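Local coordinates for glyoxalase family protein (Listeria monocytogenes, PDB 2P7O) that catalyses the hydration of the antibiotic fosfomycin, using a bound manganese ion, and so makes the bacterium resistant to the drug, at residues K17-L22 with K45-A50. Sequence-based numbering, arbitrary orientation.
Sequences KTTAFL and KFFLIA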
loop_
_atom_site.group_PDB
_atom_site.type_symbol
_atom_site.label_atom_id
_atom_site.label_comp_id
_atom_site.label_asym_id
_atom_site.label_seq_id
_atom_site.Cartn_x
_atom_site.Cartn_y
_atom_site.Cartn_z
ATOM N N LYS A 17 10.513 -3.049 -16.543
ATOM C CA LYS A 17 10.270 -1.612 -16.433
ATOM C C LYS A 17 10.089 -1.233 -14.967
ATOM O O LYS A 17 10.656 -0.265 -14.464
ATOM C CB LYS A 17 8.990 -1.211 -17.225
ATOM C CG LYS A 17 9.381 -1.340 -18.706
ATOM C CD LYS A 17 8.160 -1.036 -19.566
ATOM C CE LYS A 17 8.549 -0.627 -20.982
ATOM N NZ LYS A 17 7.329 -0.102 -21.692
ATOM N N THR A 18 9.300 -2.036 -14.236
ATOM C CA THR A 18 9.090 -1.670 -12.841
ATOM C C THR A 18 10.346 -1.791 -12.013
ATOM O O THR A 18 10.527 -1.038 -11.081
ATOM C CB THR A 18 7.915 -2.480 -12.305
ATOM O OG1 THR A 18 6.836 -2.153 -13.236
ATOM C CG2 THR A 18 7.547 -2.151 -10.872
ATOM N N THR A 19 11.179 -2.778 -12.294
ATOM C CA THR A 19 12.474 -2.892 -11.591
ATOM C C THR A 19 13.267 -1.595 -11.730
ATOM O O THR A 19 13.891 -1.079 -10.810
ATOM C CB THR A 19 13.249 -4.056 -12.232
ATOM O OG1 THR A 19 12.562 -5.260 -11.797
ATOM C CG2 THR A 19 14.652 -4.126 -11.652
ATOM N N ALA A 20 13.217 -1.020 -12.927
ATOM C CA ALA A 20 14.032 0.174 -13.178
ATOM C C ALA A 20 13.408 1.351 -12.435
ATOM O O ALA A 20 14.195 2.147 -11.870
ATOM C CB ALA A 20 14.134 0.398 -14.655
ATOM N N PHE A 21 12.063 1.450 -12.419
ATOM C CA PHE A 21 11.392 2.496 -11.660
ATOM C C PHE A 21 11.813 2.459 -10.185
ATOM O O PHE A 21 12.242 3.460 -9.590
ATOM C CB PHE A 21 9.877 2.217 -11.835
ATOM C CG PHE A 21 9.023 3.200 -11.050
ATOM C CD1 PHE A 21 8.795 4.471 -11.513
ATOM C CD2 PHE A 21 8.470 2.783 -9.865
ATOM C CE1 PHE A 21 8.065 5.391 -10.782
ATOM C CE2 PHE A 21 7.739 3.683 -9.111
ATOM C CZ PHE A 21 7.488 4.954 -9.608
ATOM N N LEU A 22 11.725 1.265 -9.573
ATOM C CA LEU A 22 11.929 1.119 -8.150
ATOM C C LEU A 22 13.390 1.363 -7.747
ATOM O O LEU A 22 13.653 1.913 -6.687
ATOM C CB LEU A 22 11.539 -0.289 -7.667
ATOM C CG LEU A 22 10.056 -0.633 -7.759
ATOM C CD1 LEU A 22 9.856 -2.078 -7.341
ATOM C CD2 LEU A 22 9.267 0.350 -6.873
ATOM N N LYS A 45 9.140 -10.608 -8.396
ATOM C CA LYS A 45 10.324 -10.232 -7.673
ATOM C C LYS A 45 9.971 -9.665 -6.280
ATOM O O LYS A 45 8.931 -9.049 -6.080
ATOM C CB LYS A 45 11.057 -9.119 -8.414
ATOM C CG LYS A 45 11.878 -9.637 -9.562
ATOM C CD LYS A 45 12.741 -8.477 -10.074
ATOM C CE LYS A 45 13.185 -8.747 -11.494
ATOM N NZ LYS A 45 14.254 -7.789 -11.849
ATOM N N PHE A 46 10.946 -9.849 -5.384
ATOM C CA PHE A 46 10.865 -9.093 -4.128
ATOM C C PHE A 46 11.994 -8.051 -4.074
ATOM O O PHE A 46 13.128 -8.298 -4.497
ATOM C CB PHE A 46 10.910 -10.017 -2.914
ATOM C CG PHE A 46 9.572 -10.458 -2.347
ATOM C CD1 PHE A 46 9.019 -9.813 -1.258
ATOM C CD2 PHE A 46 8.907 -11.548 -2.919
ATOM C CE1 PHE A 46 7.804 -10.238 -0.718
ATOM C CE2 PHE A 46 7.709 -11.968 -2.387
ATOM C CZ PHE A 46 7.141 -11.293 -1.293
ATOM N N PHE A 47 11.664 -6.920 -3.467
ATOM C CA PHE A 47 12.615 -5.845 -3.210
ATOM C C PHE A 47 12.412 -5.374 -1.762
ATOM O O PHE A 47 11.404 -5.669 -1.096
ATOM C CB PHE A 47 12.331 -4.615 -4.076
ATOM C CG PHE A 47 12.486 -4.844 -5.572
ATOM C CD1 PHE A 47 11.423 -5.304 -6.310
ATOM C CD2 PHE A 47 13.699 -4.608 -6.184
ATOM C CE1 PHE A 47 11.616 -5.577 -7.642
ATOM C CE2 PHE A 47 13.895 -4.879 -7.538
ATOM C CZ PHE A 47 12.850 -5.395 -8.278
ATOM N N LEU A 48 13.420 -4.701 -1.239
ATOM C CA LEU A 48 13.415 -4.049 0.038
ATOM C C LEU A 48 13.634 -2.552 -0.232
ATOM O O LEU A 48 14.617 -2.215 -0.923
ATOM C CB LEU A 48 14.612 -4.440 0.928
ATOM C CG LEU A 48 14.646 -5.942 1.210
ATOM C CD1 LEU A 48 15.409 -6.367 2.445
ATOM C CD2 LEU A 48 13.170 -6.244 1.316
ATOM N N ILE A 49 12.784 -1.762 0.392
ATOM C CA ILE A 49 12.850 -0.302 0.373
ATOM C C ILE A 49 12.679 0.191 1.820
ATOM O O ILE A 49 11.566 0.192 2.353
ATOM C CB ILE A 49 11.729 0.258 -0.518
ATOM C CG1 ILE A 49 11.698 -0.356 -1.929
ATOM C CG2 ILE A 49 11.848 1.790 -0.612
ATOM C CD1 ILE A 49 10.568 0.222 -2.748
ATOM N N ALA A 50 13.838 0.549 2.370
ATOM C CA ALA A 50 13.893 1.140 3.704
ATOM C C ALA A 50 13.080 0.285 4.682
ATOM O O ALA A 50 12.278 0.774 5.476
ATOM C CB ALA A 50 13.376 2.558 3.656
#
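Thr19 opens the contact from helix 15-26, holding its hydroxyl out to two side chains of strand 44-49. Lys45 reaches across to the helix with its chain extended beyond CG, crosses the threonine at about a right angle and donates a hydrogen bond from NZ to Thr19 OG1 at 3.0 Å. A chi1 of -72°, with OG1 anti to the carbonyl carbon, turns the same oxygen back along the helix, where it also hydrogen-bonds the carbonyl O of Leu15, one turn earlier. Thr19 OG1 further lies at the edge of the Phe47 ring, near the ring plane, 3.5 Å from Phe47 CZ.

One turn on, Leu22 points at the strand and sets its CD1 over one face of Phe47, 4.2 Å from the ring centroid and 27° off the normal, a CH-pi contact. Leu22 CD1 lies toward the CD1-CE1 side of the ring, 3.7 Å from Phe47 CD1. The other branch, Leu22 CD2, meets Ile49 CD1 more loosely at 4.3 Å, the one touch between Ile49 and residues 17-22.

Segments 17-22 and 45-49 run nearly parallel, 8° apart with axes 10.9 Å from each other at closest; Thr19 lies opposite Lys45, and Leu22 opposite Phe47. This is a helix packed on the sheet of a βαβββ unit, the building block of the glyoxalase superfamily. Beside the apolar cluster of Leu22, Phe47 and Ile49, two partners hold Lys45 NZ: Thr19 OG1 and, by a salt bridge that probably balances its charge, Glu30 on the neighbouring strand 29-30. Since a carbonyl can only accept, Thr19 OG1 gives its proton to Leu15 O while accepting from Lys45 NZ, linking helix backbone to lysine.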